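Local coordinates for protein transcriptional regulator, putative (Vibrio cholerae O1 biovar eltor str. N16961, PDB 3BJN) that probably acts as an IclR-type transcription factor, a putative negative regulator of allantoin and glyoxylate utilization operons, represented here by its C-terminal domain without the DNA-binding part, at residues A[36-41]-A[86-91]; A[81-86]-A[91-96]; A[19-24]-A[158-163]. All coordinates share one frame; numbering follows the deposited sequence.

Interaction 1. Residues A[36-41]-A[86-91]; sequences VGYRAL and LRYFGE
The carbonyl oxygen of Tyr-38 meets the rim of the Phe-89 ring in the plane of that ring, 3.3 Å from Phe-89 CE2, where the C-H groups carry a slight positive charge. Beside this touch the rings of Tyr-38 and Tyr-88 form an offset stack, planes 3° and centroids 3.7 Å apart, while the side chains cross at about a right angle. Tyr-38 CD2 lies 3.4 Å from Tyr-88 CE2, and Tyr-88 CD2 sits over the centre of the Tyr-38 ring. Tyr-88 CB adds a CH-pi contact over the same Tyr-38 face, 3.9 Å from the ring centroid. With CG opposite its backbone N (chi1 172°), Tyr-88 also aims its CD2 edge at the face of Phe-89. Tyr-38 belongs to the type II' turn Val-36 to Arg-39, with Gly-37 at positive phi, which makes the hairpin tip between strands 29-36 and 39-45. Helix 79-88 ends in a Schellman motif: Glu-91 N bonds to Leu-86 O and Gly-90 N to Arg-87 O, with Gly-90 as C-prime residue. Hairpin tip and helix end therefore adhere through aromatic dispersion and C-H contacts, without a direct hydrogen bond or salt bridge.

Interaction 2. Residues A[81-86]-A[91-96]; sequences RCEKIL and EDPTLD
Glu-83 and Leu-86, on one side of helix 79-88, receive Pro-93 from the linker that doubles back past the helix end after the Schellman motif and leads into helix 96-108. Glu-83 comes first and uses only the aliphatic part of its side chain: its CG lies 4.0 Å from Pro-93 CG, and its CB touches the same ring atom. The glutamate chain crosses the proline ring at about a right angle and, extended beyond CG, carries its carboxylate onward from these methylene contacts. One turn later Leu-86 brings in its CD1 methyl, 3.9 Å from Pro-93 CB, the two side chains sliding past each other in opposite directions. Pro-93 CB is thus touched by both helix residues, and the proline is buried; Leu-86 in turn packs on Leu-74 of helix 67-76 and on Trp-98 and Phe-102 of helix 96-108, so the proline borders an apolar core shared by three helices. Glu-91, which closes the Schellman motif, bends at chi2 (-68°), and its OE1 accepts a hydrogen bond from Trp-98 NE1. Pro-93 sits second in a type I turn from Asp-92 to Leu-95, overlaid by an Asx turn. There Asp-92 OD1 takes two bonds from the same face of its carboxylate plane: from Thr-94 N at 3.0 Å and from Thr-94 OG1 at 2.7 Å.

Interaction 3. Residues A[19-24]-A[158-163]; sequences LSRLQK and VLQAAR
Segments 19-24 and 158-163, of helices 12-26 and 144-163, run nearly antiparallel, their axes 168° apart in direction and 10.0 Å apart at closest approach, with Leu-22 and Ala-161 bringing their CA atoms nearest to each other. Leu-22 is the main apolar side chain between them. It reaches toward the other helix and parts its two methyls: Leu-22 CD2 packs 3.9 Å from the Ala-161 CB methyl, while CD1 comes to 4.0 Å from Val-158 N and also touches the CG2 methyl of Val-158, whose CB itself points away from helix 12-26. Both helices pack on the antiparallel sheet: Leu-22 and Ala-161 both rest on Ile-138, Leu-22 also on Ala-30, and Val-158 on Val-140 and Ala-126. N-terminal and C-terminal helices lying side by side on one face of a central antiparallel sheet are the arrangement of the GAF-like fold to which the IclR C-terminal domain belongs. Toward solvent the contact becomes polar. Arg-21, bent at chi3 (69°), crosses the extended Gln-160 at about a right angle, with Gln-160 CD over one guanidinium face and the guanidinium and amide planes 50° apart. Arg-21 NH1 and Gln-160 NE2 are 3.7 Å apart; being two donors, they meet through a water instead. This water accepts from Arg-21 NH1 at 3.2 Å, in the guanidinium plane, and more weakly from Gln-160 NE2 at 3.4 Å. At the other end of the amide, Gln-160 OE1 is hydrogen-bonded to His-157 ND1 and weakly to Gln-25 NE2, which is consistent with a fixed rotation.

Overall arrangement
From the N terminus, helix 12-26 supplies residues 19-24, whose partners in interaction 3 lie on the last helix, 144-163; this contact joins the N- and C-terminal helices and closes a loop of 133 residues that encloses the other two. Next, the hairpin tip at 36-41 waits 44 residues for the end of helix 79-88, to which interaction 1 joins it. Interaction 2 joins that helix, at 81-86, to the loop at 91-96 leading into helix 96-108, so interactions 1 and 2 cross along the chain; they share Leu-86 and Glu-91 and touch where Gly-37 meets Ile-85. Interaction 3 lies opposite, its centre about 26 Å from that of interaction 1.

Interaction 1. Residues A[36-41]-A[86-91]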
# COMPACT_ATOMS: atom_id res chain seq x y z
N VAL A 36 11.02 3.73 -2.10
CA VAL A 36 12.47 3.92 -2.06
C VAL A 36 12.97 3.60 -3.46
O VAL A 36 13.06 2.43 -3.85
CB VAL A 36 13.16 2.98 -1.03
CG1 VAL A 36 14.66 3.25 -0.97
CG2 VAL A 36 12.51 3.15 0.37
N GLY A 37 13.24 4.66 -4.20
CA GLY A 37 13.74 4.49 -5.56
C GLY A 37 12.71 3.78 -6.42
O GLY A 37 11.57 4.28 -6.60
N TYR A 38 13.11 2.61 -6.94
CA TYR A 38 12.22 1.85 -7.81
C TYR A 38 11.34 0.86 -7.04
O TYR A 38 10.64 0.05 -7.68
CB TYR A 38 13.06 1.07 -8.83
CG TYR A 38 13.78 1.90 -9.84
CD1 TYR A 38 13.15 2.97 -10.49
CD2 TYR A 38 15.08 1.58 -10.23
CE1 TYR A 38 13.81 3.71 -11.48
CE2 TYR A 38 15.74 2.29 -11.20
CZ TYR A 38 15.12 3.36 -11.84
OH TYR A 38 15.83 4.02 -12.82
N ARG A 39 11.43 0.87 -5.70
CA ARG A 39 10.83 -0.23 -4.90
C ARG A 39 9.98 0.27 -3.75
O ARG A 39 10.08 1.43 -3.37
CB ARG A 39 11.91 -1.20 -4.37
CG ARG A 39 12.86 -1.66 -5.49
CD ARG A 39 13.90 -2.62 -4.99
NE ARG A 39 13.34 -3.91 -4.61
CZ ARG A 39 13.13 -4.93 -5.44
NH1 ARG A 39 13.39 -4.83 -6.76
NH2 ARG A 39 12.62 -6.08 -4.96
N ALA A 40 9.10 -0.61 -3.28
CA ALA A 40 8.21 -0.34 -2.14
C ALA A 40 8.80 -1.14 -0.98
O ALA A 40 8.86 -2.36 -1.03
CB ALA A 40 6.80 -0.81 -2.46
N LEU A 41 9.24 -0.43 0.05
CA LEU A 41 9.82 -1.09 1.21
C LEU A 41 8.76 -1.32 2.30
O LEU A 41 8.04 -0.40 2.67
CB LEU A 41 10.96 -0.22 1.77
CG LEU A 41 11.55 -0.71 3.09
CD1 LEU A 41 12.34 -2.01 2.89
CD2 LEU A 41 12.44 0.36 3.70
N LEU A 86 7.96 4.05 -13.85
CA LEU A 86 7.23 3.20 -14.79
C LEU A 86 8.11 2.93 -16.03
O LEU A 86 8.11 1.80 -16.55
CB LEU A 86 5.90 3.85 -15.20
CG LEU A 86 4.80 3.75 -14.12
CD1 LEU A 86 3.52 4.30 -14.70
CD2 LEU A 86 4.60 2.34 -13.65
N ARG A 87 8.83 3.95 -16.49
CA ARG A 87 9.71 3.75 -17.67
C ARG A 87 10.84 2.74 -17.39
O ARG A 87 11.25 1.95 -18.26
CB ARG A 87 10.27 5.08 -18.21
CG ARG A 87 9.16 5.96 -18.80
CD ARG A 87 9.63 7.00 -19.79
NE ARG A 87 8.47 7.53 -20.52
CZ ARG A 87 7.86 8.69 -20.25
NH1 ARG A 87 8.31 9.47 -19.26
NH2 ARG A 87 6.81 9.06 -20.97
N TYR A 88 11.38 2.78 -16.17
CA TYR A 88 12.37 1.78 -15.81
C TYR A 88 11.82 0.36 -15.95
O TYR A 88 12.48 -0.52 -16.44
CB TYR A 88 12.82 2.00 -14.38
CG TYR A 88 13.70 0.90 -13.85
CD1 TYR A 88 14.97 0.69 -14.40
CD2 TYR A 88 13.28 0.08 -12.81
CE1 TYR A 88 15.82 -0.31 -13.89
CE2 TYR A 88 14.11 -0.94 -12.30
CZ TYR A 88 15.39 -1.11 -12.85
OH TYR A 88 16.20 -2.12 -12.33
N PHE A 89 10.57 0.16 -15.53
CA PHE A 89 9.97 -1.16 -15.61
C PHE A 89 9.34 -1.45 -16.98
O PHE A 89 8.63 -2.45 -17.14
CB PHE A 89 8.92 -1.30 -14.51
CG PHE A 89 9.53 -1.43 -13.14
CD1 PHE A 89 10.42 -2.48 -12.85
CD2 PHE A 89 9.23 -0.49 -12.14
CE1 PHE A 89 11.02 -2.59 -11.57
CE2 PHE A 89 9.80 -0.62 -10.85
CZ PHE A 89 10.70 -1.65 -10.58
N GLY A 90 9.56 -0.57 -17.96
CA GLY A 90 9.14 -0.84 -19.34
C GLY A 90 7.67 -0.54 -19.62
O GLY A 90 7.11 -0.98 -20.62
N GLU A 91 7.06 0.24 -18.74
CA GLU A 91 5.68 0.68 -18.91
C GLU A 91 5.68 2.07 -19.52
O GLU A 91 6.63 2.84 -19.35
CB GLU A 91 4.96 0.73 -17.56
CG GLU A 91 4.82 -0.63 -16.87
CD GLU A 91 3.87 -1.60 -17.61
OE1 GLU A 91 2.81 -1.17 -18.14
OE2 GLU A 91 4.18 -2.81 -17.65

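Interaction 2. Residues A[81-86]-A[91-96]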
# COMPACT_ATOMS: atom_id res chain seq x y z
N ARG A 81 8.41 11.74 -11.09
CA ARG A 81 8.96 10.63 -10.34
C ARG A 81 8.28 9.34 -10.80
O ARG A 81 8.94 8.36 -11.16
CB ARG A 81 8.73 10.86 -8.84
CG ARG A 81 9.43 9.87 -7.93
CD ARG A 81 9.06 10.10 -6.44
NE ARG A 81 9.69 9.10 -5.57
CZ ARG A 81 9.62 9.07 -4.24
NH1 ARG A 81 8.95 9.99 -3.54
NH2 ARG A 81 10.25 8.09 -3.59
N CYS A 82 6.95 9.37 -10.79
CA CYS A 82 6.14 8.24 -11.23
C CYS A 82 6.55 7.79 -12.66
O CYS A 82 6.71 6.60 -12.92
CB CYS A 82 4.64 8.60 -11.17
SG CYS A 82 3.59 7.39 -12.00
N GLU A 83 6.75 8.76 -13.56
CA GLU A 83 7.13 8.44 -14.94
C GLU A 83 8.47 7.72 -15.03
O GLU A 83 8.61 6.72 -15.77
CB GLU A 83 7.11 9.71 -15.82
CG GLU A 83 5.69 10.28 -15.95
CD GLU A 83 5.68 11.72 -16.45
OE1 GLU A 83 6.76 12.28 -16.76
OE2 GLU A 83 4.58 12.29 -16.54
N LYS A 84 9.45 8.18 -14.26
CA LYS A 84 10.79 7.57 -14.23
C LYS A 84 10.71 6.11 -13.80
O LYS A 84 11.41 5.23 -14.33
CB LYS A 84 11.72 8.32 -13.26
CG LYS A 84 12.24 9.65 -13.77
CD LYS A 84 13.17 10.23 -12.73
CE LYS A 84 13.74 11.54 -13.20
NZ LYS A 84 14.42 12.22 -12.07
N ILE A 85 9.87 5.85 -12.80
CA ILE A 85 9.75 4.52 -12.26
C ILE A 85 9.08 3.61 -13.29
O ILE A 85 9.58 2.54 -13.59
CB ILE A 85 8.97 4.53 -10.91
CG1 ILE A 85 9.81 5.24 -9.86
CG2 ILE A 85 8.66 3.12 -10.47
CD1 ILE A 85 9.03 5.61 -8.58
N LEU A 86 7.96 4.05 -13.85
CA LEU A 86 7.23 3.20 -14.79
C LEU A 86 8.11 2.93 -16.03
O LEU A 86 8.11 1.80 -16.55
CB LEU A 86 5.90 3.85 -15.20
CG LEU A 86 4.80 3.75 -14.12
CD1 LEU A 86 3.52 4.30 -14.70
CD2 LEU A 86 4.60 2.34 -13.65
N GLU A 91 7.06 0.24 -18.74
CA GLU A 91 5.68 0.68 -18.91
C GLU A 91 5.68 2.07 -19.52
O GLU A 91 6.63 2.84 -19.35
CB GLU A 91 4.96 0.73 -17.56
CG GLU A 91 4.82 -0.63 -16.87
CD GLU A 91 3.87 -1.60 -17.61
OE1 GLU A 91 2.81 -1.17 -18.14
OE2 GLU A 91 4.18 -2.81 -17.65
N ASP A 92 4.62 2.35 -20.28
CA ASP A 92 4.42 3.65 -20.90
C ASP A 92 3.41 4.39 -20.04
O ASP A 92 2.22 4.09 -20.09
CB ASP A 92 3.92 3.49 -22.34
CG ASP A 92 3.61 4.83 -23.03
OD1 ASP A 92 3.71 5.90 -22.38
OD2 ASP A 92 3.27 4.81 -24.24
N PRO A 93 3.89 5.37 -19.25
CA PRO A 93 3.00 6.04 -18.28
C PRO A 93 1.87 6.86 -18.93
O PRO A 93 0.88 7.17 -18.27
CB PRO A 93 3.95 6.95 -17.50
CG PRO A 93 5.10 7.19 -18.41
CD PRO A 93 5.27 5.90 -19.19
N THR A 94 2.04 7.20 -20.21
CA THR A 94 1.08 8.05 -20.92
C THR A 94 -0.15 7.27 -21.40
O THR A 94 -1.11 7.88 -21.87
CB THR A 94 1.71 8.77 -22.13
OG1 THR A 94 1.97 7.83 -23.17
CG2 THR A 94 3.00 9.51 -21.75
N LEU A 95 -0.14 5.94 -21.26
CA LEU A 95 -1.28 5.14 -21.72
C LEU A 95 -2.47 5.29 -20.79
O LEU A 95 -2.32 5.50 -19.57
CB LEU A 95 -0.92 3.66 -21.86
CG LEU A 95 0.16 3.28 -22.86
CD1 LEU A 95 0.43 1.79 -22.75
CD2 LEU A 95 -0.23 3.64 -24.30
N ASP A 96 -3.67 5.17 -21.36
CA ASP A 96 -4.91 5.26 -20.61
C ASP A 96 -5.00 4.25 -19.48
O ASP A 96 -5.56 4.57 -18.43
CB ASP A 96 -6.12 5.12 -21.53
CG ASP A 96 -6.41 6.39 -22.32
OD1 ASP A 96 -5.45 7.11 -22.69
OD2 ASP A 96 -7.60 6.65 -22.60

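Interaction 3. Residues A[19-24]-A[158-163]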
# COMPACT_ATOMS: atom_id res chain seq x y z
N LEU A 19 -1.21 0.36 12.96
CA LEU A 19 -1.28 -0.99 12.35
C LEU A 19 -1.87 -2.00 13.32
O LEU A 19 -2.61 -2.92 12.93
CB LEU A 19 0.09 -1.46 11.90
CG LEU A 19 0.69 -0.67 10.75
CD1 LEU A 19 2.11 -1.20 10.55
CD2 LEU A 19 -0.14 -0.80 9.47
N SER A 20 -1.52 -1.86 14.60
CA SER A 20 -2.11 -2.74 15.63
C SER A 20 -3.64 -2.63 15.63
O SER A 20 -4.36 -3.64 15.56
CB SER A 20 -1.56 -2.34 16.98
OG SER A 20 -2.19 -3.07 18.02
N ARG A 21 -4.14 -1.40 15.68
CA ARG A 21 -5.60 -1.20 15.66
C ARG A 21 -6.22 -1.75 14.37
O ARG A 21 -7.28 -2.38 14.40
CB ARG A 21 -5.93 0.29 15.81
CG ARG A 21 -7.44 0.52 15.79
CD ARG A 21 -7.77 1.96 16.15
NE ARG A 21 -7.34 2.84 15.07
CZ ARG A 21 -7.86 4.04 14.80
NH1 ARG A 21 -8.87 4.51 15.53
NH2 ARG A 21 -7.37 4.76 13.80
N LEU A 22 -5.57 -1.47 13.24
CA LEU A 22 -6.11 -1.85 11.94
C LEU A 22 -6.29 -3.37 11.88
O LEU A 22 -7.33 -3.86 11.42
CB LEU A 22 -5.15 -1.39 10.86
CG LEU A 22 -5.55 -1.77 9.45
CD1 LEU A 22 -7.00 -1.37 9.06
CD2 LEU A 22 -4.53 -1.05 8.55
N GLN A 23 -5.29 -4.12 12.35
CA GLN A 23 -5.46 -5.59 12.37
C GLN A 23 -6.56 -6.04 13.32
O GLN A 23 -7.30 -6.98 13.02
CB GLN A 23 -4.16 -6.29 12.74
CG GLN A 23 -4.32 -7.81 12.95
CD GLN A 23 -2.95 -8.47 13.13
OE1 GLN A 23 -2.19 -8.09 14.04
NE2 GLN A 23 -2.65 -9.45 12.32
N LYS A 24 -6.69 -5.37 14.47
CA LYS A 24 -7.77 -5.73 15.42
C LYS A 24 -9.19 -5.35 14.91
O LYS A 24 -10.17 -5.92 15.42
CB LYS A 24 -7.47 -5.08 16.76
CG LYS A 24 -6.27 -5.71 17.44
CD LYS A 24 -6.09 -5.02 18.76
CE LYS A 24 -4.69 -5.18 19.27
NZ LYS A 24 -4.66 -4.57 20.64
N VAL A 158 -8.74 1.06 6.36
CA VAL A 158 -7.45 1.42 5.76
C VAL A 158 -7.36 2.94 5.56
O VAL A 158 -6.37 3.57 5.92
CB VAL A 158 -7.24 0.63 4.44
CG1 VAL A 158 -6.13 1.25 3.55
CG2 VAL A 158 -6.91 -0.82 4.77
N LEU A 159 -8.43 3.53 5.03
CA LEU A 159 -8.51 4.99 4.93
C LEU A 159 -8.34 5.64 6.32
O LEU A 159 -7.60 6.60 6.48
CB LEU A 159 -9.84 5.39 4.30
CG LEU A 159 -9.94 5.16 2.78
CD1 LEU A 159 -11.38 5.20 2.31
CD2 LEU A 159 -9.06 6.22 2.02
N GLN A 160 -9.03 5.09 7.31
CA GLN A 160 -9.01 5.59 8.68
C GLN A 160 -7.58 5.54 9.25
O GLN A 160 -7.12 6.50 9.87
CB GLN A 160 -9.96 4.70 9.51
CG GLN A 160 -10.03 5.06 10.96
CD GLN A 160 -10.99 4.15 11.71
OE1 GLN A 160 -11.28 3.03 11.28
NE2 GLN A 160 -11.45 4.62 12.86
N ALA A 161 -6.90 4.42 9.01
CA ALA A 161 -5.52 4.24 9.47
C ALA A 161 -4.58 5.27 8.85
O ALA A 161 -3.82 5.91 9.55
CB ALA A 161 -5.04 2.81 9.16
N ALA A 162 -4.64 5.41 7.53
CA ALA A 162 -3.78 6.34 6.80
C ALA A 162 -4.02 7.79 7.22
O ALA A 162 -3.08 8.57 7.42
CB ALA A 162 -4.01 6.16 5.32
N ARG A 163 -5.30 8.16 7.39
CA ARG A 163 -5.64 9.53 7.80
C ARG A 163 -5.12 9.87 9.20
O ARG A 163 -4.85 11.04 9.52
CB ARG A 163 -7.14 9.73 7.70
CG ARG A 163 -7.61 11.13 7.97
CD ARG A 163 -8.92 11.40 7.30
NE ARG A 163 -9.34 12.79 7.46
CZ ARG A 163 -10.48 13.27 6.98
NH1 ARG A 163 -11.29 12.49 6.28
NH2 ARG A 163 -10.79 14.54 7.16
O HOH W 1 -11.07 6.79 15.39